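Local coordinates for NADH kinase POS5 (Saccharomyces cerevisiae, PDB 3AFO), which phosphorylates NADH and, less readily, NAD(+) with ATP in mitochondria, serving as a key source of the cellular reductant NADPH, at residues Q42-T47 against T64-S69; I46-W51 against E83-D88; N74-P79 against N113-L118. All blocks are in the same frame, centred on the assembly; numbering follows the deposited sequence. Where two conformers were deposited one is given.

In the fold
The first strand of the parallel sheet, 43-48, is the common starting point for two of the three contacts. From there the chain runs out through helix 53-69, and contact 1 closes the first loop by bringing the end of that helix back over the strand. Strand 74-76 then joins the sheet beside 43-48. Contact 2 closes a longer loop from the same strand, bringing helix 79-86 to the strand's C-terminal end; the two contacts share I46 and T47. Contact 3 opens at N74, after contact 1 has closed but before contact 2 has, so it crosses contact 2. It links edge strand 74-76 to the approach to strand 117-122, with strand 43-48 lying between them.

Contact 1. Residues Q42-T47 against T64-S69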
loop_
_atom_site.group_PDB
_atom_site.type_symbol
_atom_site.label_atom_id
_atom_site.label_comp_id
_atom_site.label_asym_id
_atom_site.label_seq_id
_atom_site.Cartn_x
_atom_site.Cartn_y
_atom_site.Cartn_z
ATOM N N GLN A 42 12.933 42.856 18.145
ATOM C CA GLN A 42 11.971 43.896 18.498
ATOM C C GLN A 42 10.574 43.711 17.890
ATOM O O GLN A 42 9.581 43.757 18.619
ATOM C CB GLN A 42 12.503 45.284 18.119
ATOM C CG GLN A 42 13.604 45.818 19.022
ATOM C CD GLN A 42 13.893 47.284 18.741
ATOM O OE1 GLN A 42 14.432 47.639 17.689
ATOM N NE2 GLN A 42 13.514 48.147 19.679
ATOM N N ASN A 43 10.506 43.525 16.567
ATOM C CA ASN A 43 9.236 43.489 15.842
ATOM C C ASN A 43 8.650 42.067 15.772
ATOM O O ASN A 43 9.115 41.227 14.989
ATOM C CB ASN A 43 9.395 44.040 14.426
ATOM C CG ASN A 43 9.916 45.482 14.390
ATOM O OD1 ASN A 43 9.943 46.195 15.406
ATOM N ND2 ASN A 43 10.328 45.914 13.199
ATOM N N VAL A 44 7.638 41.812 16.587
ATOM C CA VAL A 44 7.038 40.484 16.670
ATOM C C VAL A 44 5.659 40.493 16.021
ATOM O O VAL A 44 4.732 41.130 16.519
ATOM C CB VAL A 44 6.958 40.005 18.140
ATOM C CG1 VAL A 44 6.321 38.604 18.243
ATOM C CG2 VAL A 44 8.362 39.995 18.772
ATOM N N TYR A 45 5.535 39.788 14.899
ATOM C CA TYR A 45 4.254 39.600 14.214
ATOM C C TYR A 45 3.517 38.358 14.737
ATOM O O TYR A 45 4.061 37.249 14.733
ATOM C CB TYR A 45 4.471 39.509 12.705
ATOM C CG TYR A 45 3.247 39.212 11.867
ATOM C CD1 TYR A 45 2.041 39.873 12.088
ATOM C CD2 TYR A 45 3.312 38.298 10.815
ATOM C CE1 TYR A 45 0.926 39.613 11.307
ATOM C CE2 TYR A 45 2.200 38.034 10.018
ATOM C CZ TYR A 45 1.012 38.694 10.272
ATOM O OH TYR A 45 -0.097 38.446 9.496
ATOM N N ILE A 46 2.278 38.557 15.179
ATOM C CA ILE A 46 1.505 37.477 15.789
ATOM C C ILE A 46 0.247 37.205 14.987
ATOM O O ILE A 46 -0.529 38.124 14.694
ATOM C CB ILE A 46 1.118 37.782 17.266
ATOM C CG1 ILE A 46 2.325 38.293 18.051
ATOM C CG2 ILE A 46 0.539 36.529 17.944
ATOM C CD1 ILE A 46 1.953 38.983 19.337
ATOM N N THR A 47 0.057 35.938 14.623
ATOM C CA THR A 47 -1.136 35.503 13.907
ATOM C C THR A 47 -1.833 34.415 14.710
ATOM O O THR A 47 -1.199 33.718 15.504
ATOM C CB THR A 47 -0.793 34.945 12.508
ATOM O OG1 THR A 47 -0.111 33.693 12.642
ATOM C CG2 THR A 47 0.091 35.904 11.762
ATOM N N THR A 64 0.041 40.999 26.186
ATOM C CA THR A 64 0.120 41.538 27.553
ATOM C C THR A 64 1.485 41.212 28.175
ATOM O O THR A 64 2.173 42.107 28.685
ATOM C CB THR A 64 -1.079 41.052 28.425
ATOM O OG1 THR A 64 -2.299 41.558 27.871
ATOM C CG2 THR A 64 -0.977 41.528 29.889
ATOM N N HIS A 65 1.896 39.948 28.083
ATOM C CA HIS A 65 3.214 39.535 28.550
ATOM C C HIS A 65 4.375 40.296 27.885
ATOM O O HIS A 65 5.303 40.724 28.568
ATOM C CB HIS A 65 3.399 38.022 28.383
ATOM C CG HIS A 65 4.790 37.553 28.668
ATOM N ND1 HIS A 65 5.365 37.640 29.918
ATOM C CD2 HIS A 65 5.720 36.979 27.866
ATOM C CE1 HIS A 65 6.590 37.147 29.872
ATOM N NE2 HIS A 65 6.827 36.736 28.639
ATOM N N LEU A 66 4.334 40.447 26.565
ATOM C CA LEU A 66 5.385 41.179 25.852
ATOM C C LEU A 66 5.461 42.637 26.320
ATOM O O LEU A 66 6.545 43.166 26.582
ATOM C CB LEU A 66 5.164 41.116 24.335
ATOM C CG LEU A 66 5.168 39.708 23.714
ATOM C CD1 LEU A 66 4.882 39.770 22.227
ATOM C CD2 LEU A 66 6.500 39.000 24.004
ATOM N N HIS A 67 4.293 43.264 26.437
ATOM C CA HIS A 67 4.201 44.660 26.848
ATOM C C HIS A 67 4.617 44.868 28.292
ATOM O O HIS A 67 5.163 45.913 28.631
ATOM C CB HIS A 67 2.799 45.201 26.623
ATOM C CG HIS A 67 2.482 45.471 25.189
ATOM N ND1 HIS A 67 1.209 45.752 24.753
ATOM C CD2 HIS A 67 3.271 45.496 24.087
ATOM C CE1 HIS A 67 1.224 45.953 23.448
ATOM N NE2 HIS A 67 2.464 45.799 23.019
ATOM N N GLU A 68 4.347 43.882 29.138
ATOM C CA GLU A 68 4.790 43.931 30.527
ATOM C C GLU A 68 6.298 43.697 30.663
ATOM O O GLU A 68 6.963 44.410 31.401
ATOM C CB GLU A 68 4.022 42.925 31.388
ATOM C CG GLU A 68 2.613 43.375 31.786
ATOM C CD GLU A 68 1.807 42.284 32.493
ATOM O OE1 GLU A 68 2.371 41.215 32.815
ATOM O OE2 GLU A 68 0.597 42.500 32.728
ATOM N N SER A 69 6.838 42.719 29.933
ATOM C CA SER A 69 8.192 42.221 30.224
ATOM C C SER A 69 9.298 42.670 29.280
ATOM O O SER A 69 10.471 42.627 29.653
ATOM C CB SER A 69 8.198 40.696 30.307
ATOM O OG SER A 69 7.643 40.263 31.528
#
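L66 reaches from helix 53-69 to V44 and I46 on strand 43-48, two elements of a beta-alpha-beta unit that strand 74-76 completes. The contact illustrates how one helix residue can bridge alternate residues of a strand: V44 and I46 lie two positions apart, and both direct their side chains to the helix, while the intervening Y45 packs on I76 and L118 instead. At the start of the helical segment, T64 has its hydroxyl hydrogen-bonded to V60 O, one turn back, and its carbonyl oxygen receives E68 N at 2.8 Å. Within 64-69, L66 alone touches the strand segment. With chi1 at -61°, its CG points away from its own carbonyl carbon, and the extended second torsion sends CD1 onward to the strand. The next residue, H67, turns its ring to another neighbour, H101, with which it shares a hydrogen bond, and its side chain also touches V75. S69 ends the helix with its N bonded to H65 O at 2.9 Å. The interface is small and wholly apolar, and all three touching residues are buried. M59, F62 and I63 extend the same packing over I46. L66 and I46 meet tip to tip, CD1 to CD1 at 4.2 Å, while V44 CG1 lies 4.4 Å from that same L66 CD1.

Contact 2. Residues I46-W51 against E83-D88; sequences ITKKPW and EEISQD
K48 and E84 extend to meet each other in a salt bridge, with K48 NZ donating to E84 OE1 at 3.0 Å. The ammonium group reaches the oxygen on its syn side, 26° out of the carboxylate plane. Beyond CG the lysine chain is extended as far as CE, and a bend at chi4 (58°) turns NZ to the carboxylate, whereas the glutamate stays extended beyond CG. The apolar part of the lysine is used too: K48 CE rests 4.3 Å from I85 CG2, packing on the buried isoleucine while the charge goes to its neighbour.

The second carboxylate oxygen serves a separate donor. A water hands a hydrogen to E84 OE2 at 2.8 Å and accepts one from W51 N at 2.9 Å, linking the backbone of the loop after the strand to the E84 side chain. R56 forms a long, weak ion pair with the same OE2 and a proper salt bridge with D88, so the two acidic residues share one arginine of helix 53-69. Near the end of helix 79-86, S86 OG donates to E83 O, 2.9 Å away, and is in turn hydrogen-bonded to G4 N. D88 N is taken up by I85 O at 2.8 Å. K49 O is hydrogen-bonded to T55 OG1 in the first turn of helix 53-69.

The result is a salt bridge between the C-terminal end of strand 43-48 and helix 79-86, which follows the neighbouring strand 74-76 in the Rossmann-like parallel alpha/beta sheet of the NAD kinase N-terminal domain.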
loop_
_atom_site.group_PDB
_atom_site.type_symbol
_atom_site.label_atom_id
_atom_site.label_comp_id
_atom_site.label_asym_id
_atom_site.label_seq_id
_atom_site.Cartn_x
_atom_site.Cartn_y
_atom_site.Cartn_z
ATOM N N ILE A 46 2.278 38.557 15.179
ATOM C CA ILE A 46 1.505 37.477 15.789
ATOM C C ILE A 46 0.247 37.205 14.987
ATOM O O ILE A 46 -0.529 38.124 14.694
ATOM C CB ILE A 46 1.118 37.782 17.266
ATOM C CG1 ILE A 46 2.325 38.293 18.051
ATOM C CG2 ILE A 46 0.539 36.529 17.944
ATOM C CD1 ILE A 46 1.953 38.983 19.337
ATOM N N THR A 47 0.057 35.938 14.623
ATOM C CA THR A 47 -1.136 35.503 13.907
ATOM C C THR A 47 -1.833 34.415 14.710
ATOM O O THR A 47 -1.199 33.718 15.504
ATOM C CB THR A 47 -0.793 34.945 12.508
ATOM O OG1 THR A 47 -0.111 33.693 12.642
ATOM C CG2 THR A 47 0.091 35.904 11.762
ATOM N N LYS A 48 -3.138 34.274 14.501
ATOM C CA LYS A 48 -3.907 33.256 15.220
ATOM C C LYS A 48 -4.927 32.591 14.320
ATOM O O LYS A 48 -5.334 33.144 13.304
ATOM C CB LYS A 48 -4.602 33.855 16.447
ATOM C CG LYS A 48 -5.683 34.887 16.129
ATOM C CD LYS A 48 -6.373 35.363 17.401
ATOM C CE LYS A 48 -7.353 36.510 17.120
ATOM N NZ LYS A 48 -8.425 36.146 16.134
ATOM N N LYS A 49 -5.338 31.391 14.705
ATOM C CA LYS A 49 -6.420 30.732 14.010
ATOM C C LYS A 49 -7.686 31.555 14.258
ATOM O O LYS A 49 -8.030 31.839 15.412
ATOM C CB LYS A 49 -6.578 29.292 14.495
ATOM C CG LYS A 49 -7.627 28.510 13.701
ATOM C CD LYS A 49 -7.723 27.086 14.185
ATOM C CE LYS A 49 -8.978 26.431 13.655
ATOM N NZ LYS A 49 -9.327 25.304 14.554
ATOM N N PRO A 50 -8.363 31.968 13.174
ATOM C CA PRO A 50 -9.516 32.851 13.315
ATOM C C PRO A 50 -10.726 32.147 13.933
ATOM O O PRO A 50 -10.808 30.914 13.910
ATOM C CB PRO A 50 -9.813 33.277 11.871
ATOM C CG PRO A 50 -9.269 32.184 11.029
ATOM C CD PRO A 50 -8.066 31.661 11.761
ATOM N N TRP A 51 -11.631 32.946 14.501
ATOM C CA TRP A 51 -12.908 32.472 15.055
ATOM C C TRP A 51 -12.782 31.328 16.058
ATOM O O TRP A 51 -13.636 30.438 16.111
ATOM C CB TRP A 51 -13.885 32.104 13.928
ATOM C CG TRP A 51 -14.147 33.245 13.005
ATOM C CD1 TRP A 51 -14.727 34.441 13.328
ATOM C CD2 TRP A 51 -13.839 33.314 11.606
ATOM N NE1 TRP A 51 -14.800 35.248 12.219
ATOM C CE2 TRP A 51 -14.265 34.582 11.147
ATOM C CE3 TRP A 51 -13.247 32.428 10.695
ATOM C CZ2 TRP A 51 -14.119 34.986 9.810
ATOM C CZ3 TRP A 51 -13.100 32.830 9.367
ATOM C CH2 TRP A 51 -13.535 34.100 8.940
ATOM N N GLU A 83 -8.463 45.473 15.299
ATOM C CA GLU A 83 -9.814 45.930 15.611
ATOM C C GLU A 83 -10.571 44.921 16.472
ATOM O O GLU A 83 -11.247 45.299 17.433
ATOM C CB GLU A 83 -10.595 46.206 14.324
ATOM C CG GLU A 83 -10.480 47.641 13.795
ATOM C CD GLU A 83 -11.464 47.924 12.654
ATOM O OE1 GLU A 83 -11.570 47.085 11.737
ATOM O OE2 GLU A 83 -12.142 48.977 12.676
ATOM N N GLU A 84 -10.446 43.639 16.126
ATOM C CA GLU A 84 -11.116 42.567 16.856
ATOM C C GLU A 84 -10.704 42.530 18.327
ATOM O O GLU A 84 -11.558 42.463 19.204
ATOM C CB GLU A 84 -10.834 41.206 16.207
ATOM C CG GLU A 84 -11.584 40.045 16.845
ATOM C CD GLU A 84 -11.062 38.686 16.411
ATOM O OE1 GLU A 84 -9.997 38.631 15.756
ATOM O OE2 GLU A 84 -11.714 37.670 16.734
ATOM N N ILE A 85 -9.402 42.576 18.591
ATOM C CA ILE A 85 -8.890 42.366 19.945
ATOM C C ILE A 85 -8.766 43.641 20.789
ATOM O O ILE A 85 -8.509 43.551 21.990
ATOM C CB ILE A 85 -7.547 41.584 19.953
ATOM C CG1 ILE A 85 -6.412 42.431 19.346
ATOM C CG2 ILE A 85 -7.707 40.234 19.232
ATOM C CD1 ILE A 85 -5.030 41.863 19.544
ATOM N N SER A 86 -8.935 44.811 20.169
ATOM C CA SER A 86 -8.757 46.087 20.879
ATOM C C SER A 86 -9.649 46.202 22.129
ATOM O O SER A 86 -9.186 46.656 23.182
ATOM C CB SER A 86 -8.901 47.301 19.947
ATOM O OG SER A 86 -10.115 47.280 19.226
ATOM N N GLN A 87 -10.915 45.789 22.021
ATOM C CA GLN A 87 -11.816 45.797 23.188
ATOM C C GLN A 87 -11.430 44.791 24.280
ATOM O O GLN A 87 -11.944 44.877 25.395
ATOM C CB GLN A 87 -13.293 45.602 22.797
ATOM C CG GLN A 87 -13.900 46.738 21.980
ATOM C CD GLN A 87 -15.260 47.216 22.496
ATOM O OE1 GLN A 87 -16.068 46.431 22.998
ATOM N NE2 GLN A 87 -15.514 48.522 22.366
ATOM N N ASP A 88 -10.534 43.849 23.969
ATOM C CA ASP A 88 -10.170 42.788 24.937
ATOM C C ASP A 88 -9.158 43.184 26.018
ATOM O O ASP A 88 -8.994 42.462 27.009
ATOM C CB ASP A 88 -9.655 41.516 24.234
ATOM C CG ASP A 88 -10.682 40.869 23.327
ATOM O OD1 ASP A 88 -11.843 41.340 23.276
ATOM O OD2 ASP A 88 -10.306 39.889 22.635
HETATM O O HOH W 1 -11.246 35.831 14.711
#

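Contact 3. Residues N74-P79 against N113-L118; sequences NVIVQP and NRTDLL
I76 lays its terminal methyl against T115, with CD1 4.1 Å from T115 OG1, and the same methyl comes within 4.4 Å of R114 O. The two side chains cross obliquely. In I76, chi1 (-49°) swings CG1 to the side of the backbone N, and the extended second torsion (chi2 164°) carries CD1 over to the far segment; the CA atoms of I76 and T115 are 7.9 Å apart.

A methyl set against two oxygens would be a poor match if those oxygens lacked partners, and here both have them. T115 OG1 is hydrogen-bonded to I111 O in the preceding helix, and R114 O is hydrogen-bonded to N43 ND2. The isoleucine therefore meets polar atoms already engaged, and the contact itself is one of plain packing. The R114 side chain sets out in the direction of I76, then turns off so that NE bonds to L16 O. D116 OD2 is hydrogen-bonded to the backbone N atoms of Q42 and N43, where strand 43-48 begins.

I76 also packs on N43 and Y45, residues of the strand that runs between the two segments, and Y45 in turn touches T115. Edge strand 74-76 is thus joined, across strand 43-48, to the turn leading from helix 108-114 into strand 117-122, in the 2-1-3 strand order of a Rossmann-like parallel alpha/beta sheet in the N-terminal domain of the NAD kinase family.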
loop_
_atom_site.group_PDB
_atom_site.type_symbol
_atom_site.label_atom_id
_atom_site.label_comp_id
_atom_site.label_asym_id
_atom_site.label_seq_id
_atom_site.Cartn_x
_atom_site.Cartn_y
_atom_site.Cartn_z
ATOM N N ASN A 74 7.895 45.426 19.788
ATOM C CA ASN A 74 6.767 45.995 19.070
ATOM C C ASN A 74 5.895 44.900 18.492
ATOM O O ASN A 74 6.384 44.040 17.757
ATOM C CB ASN A 74 7.260 46.927 17.963
ATOM C CG ASN A 74 8.243 47.970 18.486
ATOM O OD1 ASN A 74 7.937 48.708 19.426
ATOM N ND2 ASN A 74 9.441 48.002 17.909
ATOM N N VAL A 75 4.598 44.960 18.812
ATOM C CA VAL A 75 3.615 43.946 18.413
ATOM C C VAL A 75 2.912 44.325 17.113
ATOM O O VAL A 75 2.290 45.393 17.002
ATOM C CB VAL A 75 2.553 43.714 19.529
ATOM C CG1 VAL A 75 1.338 42.939 19.001
ATOM C CG2 VAL A 75 3.162 43.017 20.736
ATOM N N ILE A 76 3.004 43.429 16.135
ATOM C CA ILE A 76 2.324 43.585 14.864
ATOM C C ILE A 76 1.243 42.503 14.733
ATOM O O ILE A 76 1.506 41.329 15.000
ATOM C CB ILE A 76 3.303 43.431 13.681
ATOM C CG1 ILE A 76 4.557 44.303 13.879
ATOM C CG2 ILE A 76 2.597 43.751 12.386
ATOM C CD1 ILE A 76 5.763 43.918 12.963
ATOM N N VAL A 77 0.039 42.904 14.326
ATOM C CA VAL A 77 -1.048 41.958 14.023
ATOM C C VAL A 77 -1.735 42.441 12.760
ATOM O O VAL A 77 -1.502 43.568 12.327
ATOM C CB VAL A 77 -2.090 41.798 15.191
ATOM C CG1 VAL A 77 -1.431 41.294 16.446
ATOM C CG2 VAL A 77 -2.835 43.116 15.472
ATOM N N GLN A 78 -2.573 41.577 12.185
ATOM C CA GLN A 78 -3.437 41.911 11.051
ATOM C C GLN A 78 -4.403 43.057 11.391
ATOM O O GLN A 78 -4.772 43.216 12.554
ATOM C CB GLN A 78 -4.244 40.672 10.640
ATOM C CG GLN A 78 -3.402 39.567 10.021
ATOM C CD GLN A 78 -2.827 39.989 8.696
ATOM O OE1 GLN A 78 -3.513 39.982 7.675
ATOM N NE2 GLN A 78 -1.563 40.371 8.703
ATOM N N PRO A 79 -4.809 43.853 10.378
ATOM C CA PRO A 79 -5.740 44.969 10.597
ATOM C C PRO A 79 -7.088 44.584 11.224
ATOM O O PRO A 79 -7.550 45.258 12.150
ATOM C CB PRO A 79 -5.946 45.539 9.186
ATOM C CG PRO A 79 -4.705 45.174 8.460
ATOM C CD PRO A 79 -4.328 43.824 8.981
ATOM N N ASN A 113 7.941 43.467 5.529
ATOM C CA ASN A 113 9.213 44.206 5.561
ATOM C C ASN A 113 9.790 44.456 6.943
ATOM O O ASN A 113 10.986 44.743 7.084
ATOM C CB ASN A 113 9.045 45.574 4.884
ATOM C CG ASN A 113 8.732 45.466 3.414
ATOM O OD1 ASN A 113 8.057 46.336 2.852
ATOM N ND2 ASN A 113 9.218 44.398 2.771
ATOM N N ARG A 114 8.941 44.365 7.961
ATOM C CA ARG A 114 9.324 44.802 9.297
ATOM C C ARG A 114 9.354 43.710 10.361
ATOM O O ARG A 114 9.845 43.925 11.459
ATOM C CB ARG A 114 8.469 45.997 9.712
ATOM C CG ARG A 114 8.904 47.253 8.965
ATOM C CD ARG A 114 7.813 48.273 8.872
ATOM N NE ARG A 114 8.273 49.451 8.141
ATOM C CZ ARG A 114 7.987 49.704 6.868
ATOM N NH1 ARG A 114 7.233 48.864 6.160
ATOM N NH2 ARG A 114 8.461 50.804 6.301
ATOM N N THR A 115 8.864 42.524 10.015
ATOM C CA THR A 115 8.829 41.401 10.952
ATOM C C THR A 115 10.202 40.780 11.259
ATOM O O THR A 115 10.893 40.319 10.355
ATOM C CB THR A 115 7.850 40.312 10.436
ATOM O OG1 THR A 115 6.526 40.860 10.347
ATOM C CG2 THR A 115 7.835 39.121 11.372
ATOM N N ASP A 116 10.591 40.757 12.530
ATOM C CA ASP A 116 11.780 40.017 12.970
ATOM C C ASP A 116 11.436 38.551 13.266
ATOM O O ASP A 116 12.271 37.654 13.107
ATOM C CB ASP A 116 12.391 40.620 14.247
ATOM C CG ASP A 116 12.723 42.120 14.122
ATOM O OD1 ASP A 116 12.772 42.653 12.983
ATOM O OD2 ASP A 116 12.937 42.750 15.190
ATOM N N LEU A 117 10.206 38.328 13.733
ATOM C CA LEU A 117 9.786 37.024 14.219
ATOM C C LEU A 117 8.296 36.835 13.983
ATOM O O LEU A 117 7.493 37.719 14.296
ATOM C CB LEU A 117 10.099 36.886 15.714
ATOM C CG LEU A 117 9.702 35.597 16.448
ATOM C CD1 LEU A 117 10.700 34.494 16.175
ATOM C CD2 LEU A 117 9.586 35.838 17.951
ATOM N N LEU A 118 7.946 35.684 13.413
ATOM C CA LEU A 118 6.565 35.265 13.253
ATOM C C LEU A 118 6.188 34.343 14.412
ATOM O O LEU A 118 6.859 33.343 14.647
ATOM C CB LEU A 118 6.355 34.562 11.893
ATOM C CG LEU A 118 5.026 33.810 11.656
ATOM C CD1 LEU A 118 3.818 34.749 11.690
ATOM C CD2 LEU A 118 5.042 32.993 10.351
#